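Local coordinates for capsid (Human calicivirus NLV/Boxer/2001/US, PDB 4RDK), which builds the norovirus capsid, here as its protruding (P) domain, which projects from the shell and probably recognises fucosylated histo-blood group glycans on host cells, at residues B[31-36]-B[215-220]. Residues are numbered along the deposited sequence; the frame is centred on the assembly and turned at random.
Sequences MLIDGM and VYFTST
Met31 lays its side chain against Thr220, CG 3.5 Å from Thr220 O, where the loop 31-34 leads into a short strand that pairs antiparallel with strand 213-220 through a classic beta bulge, at one margin of the curled antiparallel sheet in the capsid's protruding domain. Met31 also packs on Ile122 of the second subunit. Leu32 O takes the hydroxyl of Ser219 (OG to O 2.8 Å), which approaches from well above the carbonyl plane, and also a water that bonds weakly to Thr220 N. Ile33 reaches CD1 to Phe217 CB, crossing the aromatic side chain at a slant. At the bulge two residues, Asp34 and Gly35, sit opposite the one Thr218: Asp34 N gives Thr218 O an in-plane bond of 2.8 Å, while the Gly35 N bond to the same oxygen is weak. With Asp34 CG between its own N and carbonyl carbon (chi1 69°), Thr220 OG1 donates to the syn lone pair of Asp34 OD2 at 2.8 Å; OD1 takes a water shared with Thr218 OG1. Gly35 O receives Thr218 N almost straight, 173° at the hydrogen. Met36 runs alongside Phe217 in a Met-aromatic contact, SD obliquely placed 5.1 Å from the ring centroid, with Val215 CG1 3.9 Å from that sulfur.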
loop_
_atom_site.group_PDB
_atom_site.type_symbol
_atom_site.label_atom_id
_atom_site.label_comp_id
_atom_site.label_asym_id
_atom_site.label_seq_id
_atom_site.Cartn_x
_atom_site.Cartn_y
_atom_site.Cartn_z
ATOM N N MET B 31 -1.751 5.647 3.632
ATOM C CA MET B 31 -3.009 6.260 4.020
ATOM C C MET B 31 -3.483 7.109 2.853
ATOM O O MET B 31 -2.679 7.785 2.213
ATOM C CB MET B 31 -2.771 7.177 5.218
ATOM C CG MET B 31 -3.886 7.204 6.215
ATOM S SD MET B 31 -4.006 5.630 7.080
ATOM C CE MET B 31 -4.988 6.123 8.486
ATOM N N LEU B 32 -4.779 7.085 2.570
ATOM C CA LEU B 32 -5.313 7.926 1.508
ATOM C C LEU B 32 -5.016 9.398 1.767
ATOM O O LEU B 32 -4.992 9.859 2.923
ATOM C CB LEU B 32 -6.823 7.720 1.348
ATOM C CG LEU B 32 -7.264 6.358 0.813
ATOM C CD1 LEU B 32 -8.786 6.198 0.927
ATOM C CD2 LEU B 32 -6.803 6.149 -0.628
ATOM N N ILE B 33 -4.812 10.140 0.686
ATOM C CA ILE B 33 -4.666 11.585 0.781
ATOM C C ILE B 33 -6.020 12.208 1.090
ATOM O O ILE B 33 -7.020 11.877 0.453
ATOM C CB ILE B 33 -4.102 12.156 -0.524
ATOM C CG1 ILE B 33 -2.649 11.687 -0.695
ATOM C CG2 ILE B 33 -4.201 13.680 -0.540
ATOM C CD1 ILE B 33 -2.101 11.891 -2.070
ATOM N N ASP B 34 -6.058 13.107 2.070
ATOM C CA ASP B 34 -7.316 13.770 2.404
ATOM C C ASP B 34 -7.198 15.298 2.408
ATOM O O ASP B 34 -8.070 15.998 2.925
ATOM C CB ASP B 34 -7.887 13.242 3.724
ATOM C CG ASP B 34 -7.068 13.649 4.926
ATOM O OD1 ASP B 34 -5.968 14.189 4.737
ATOM O OD2 ASP B 34 -7.534 13.437 6.066
ATOM N N GLY B 35 -6.132 15.810 1.806
ATOM C CA GLY B 35 -5.978 17.248 1.684
ATOM C C GLY B 35 -4.694 17.670 0.995
ATOM O O GLY B 35 -3.821 16.845 0.709
ATOM N N MET B 36 -4.614 18.961 0.693
ATOM C CA MET B 36 -3.381 19.614 0.273
ATOM C C MET B 36 -3.142 20.781 1.218
ATOM O O MET B 36 -4.090 21.316 1.804
ATOM C CB MET B 36 -3.503 20.162 -1.147
ATOM C CG MET B 36 -3.477 19.116 -2.242
ATOM S SD MET B 36 -3.541 19.914 -3.858
ATOM C CE MET B 36 -5.310 20.060 -4.130
ATOM N N VAL B 215 3.595 22.460 -2.668
ATOM C CA VAL B 215 2.344 21.830 -2.286
ATOM C C VAL B 215 2.616 20.520 -1.562
ATOM O O VAL B 215 3.368 19.671 -2.050
ATOM C CB VAL B 215 1.475 21.526 -3.518
ATOM C CG1 VAL B 215 0.234 20.734 -3.121
ATOM C CG2 VAL B 215 1.091 22.819 -4.228
ATOM N N TYR B 216 1.994 20.353 -0.401
ATOM C CA TYR B 216 2.093 19.100 0.332
ATOM C C TYR B 216 0.770 18.369 0.300
ATOM O O TYR B 216 -0.289 18.973 0.483
ATOM C CB TYR B 216 2.524 19.356 1.780
ATOM C CG TYR B 216 3.879 20.003 1.860
ATOM C CD1 TYR B 216 5.031 19.233 1.827
ATOM C CD2 TYR B 216 4.011 21.390 1.944
ATOM C CE1 TYR B 216 6.282 19.817 1.877
ATOM C CE2 TYR B 216 5.258 21.986 2.006
ATOM C CZ TYR B 216 6.395 21.188 1.971
ATOM O OH TYR B 216 7.650 21.758 2.024
ATOM N N PHE B 217 0.837 17.067 0.045
ATOM C CA PHE B 217 -0.329 16.213 0.107
ATOM C C PHE B 217 -0.392 15.631 1.505
ATOM O O PHE B 217 0.607 15.133 2.013
ATOM C CB PHE B 217 -0.219 15.130 -0.971
ATOM C CG PHE B 217 -0.051 15.706 -2.348
ATOM C CD1 PHE B 217 -1.161 16.066 -3.100
ATOM C CD2 PHE B 217 1.214 15.963 -2.857
ATOM C CE1 PHE B 217 -1.013 16.633 -4.357
ATOM C CE2 PHE B 217 1.369 16.534 -4.113
ATOM C CZ PHE B 217 0.249 16.869 -4.865
ATOM N N THR B 218 -1.556 15.715 2.142
ATOM C CA THR B 218 -1.651 15.338 3.547
ATOM C C THR B 218 -2.575 14.166 3.769
ATOM O O THR B 218 -3.489 13.930 2.982
ATOM C CB THR B 218 -2.134 16.510 4.427
ATOM O OG1 THR B 218 -3.457 16.904 4.037
ATOM C CG2 THR B 218 -1.193 17.700 4.282
ATOM N N SER B 219 -2.309 13.431 4.845
ATOM C CA SER B 219 -3.183 12.370 5.320
ATOM C C SER B 219 -3.338 12.481 6.825
ATOM O O SER B 219 -2.373 12.726 7.543
ATOM C CB SER B 219 -2.591 10.996 5.011
ATOM O OG SER B 219 -2.484 10.788 3.620
ATOM N N THR B 220 -4.547 12.269 7.312
ATOM C CA THR B 220 -4.739 12.132 8.745
ATOM C C THR B 220 -4.174 10.781 9.182
ATOM O O THR B 220 -4.464 9.745 8.574
ATOM C CB THR B 220 -6.211 12.245 9.121
ATOM O OG1 THR B 220 -6.703 13.521 8.689
ATOM C CG2 THR B 220 -6.382 12.121 10.622
HETATM O O HOH W 1 -6.381 10.378 5.168
HETATM O O HOH W 2 -4.950 15.920 6.192
HETATM O O HOH W 3 -4.352 19.472 4.634
#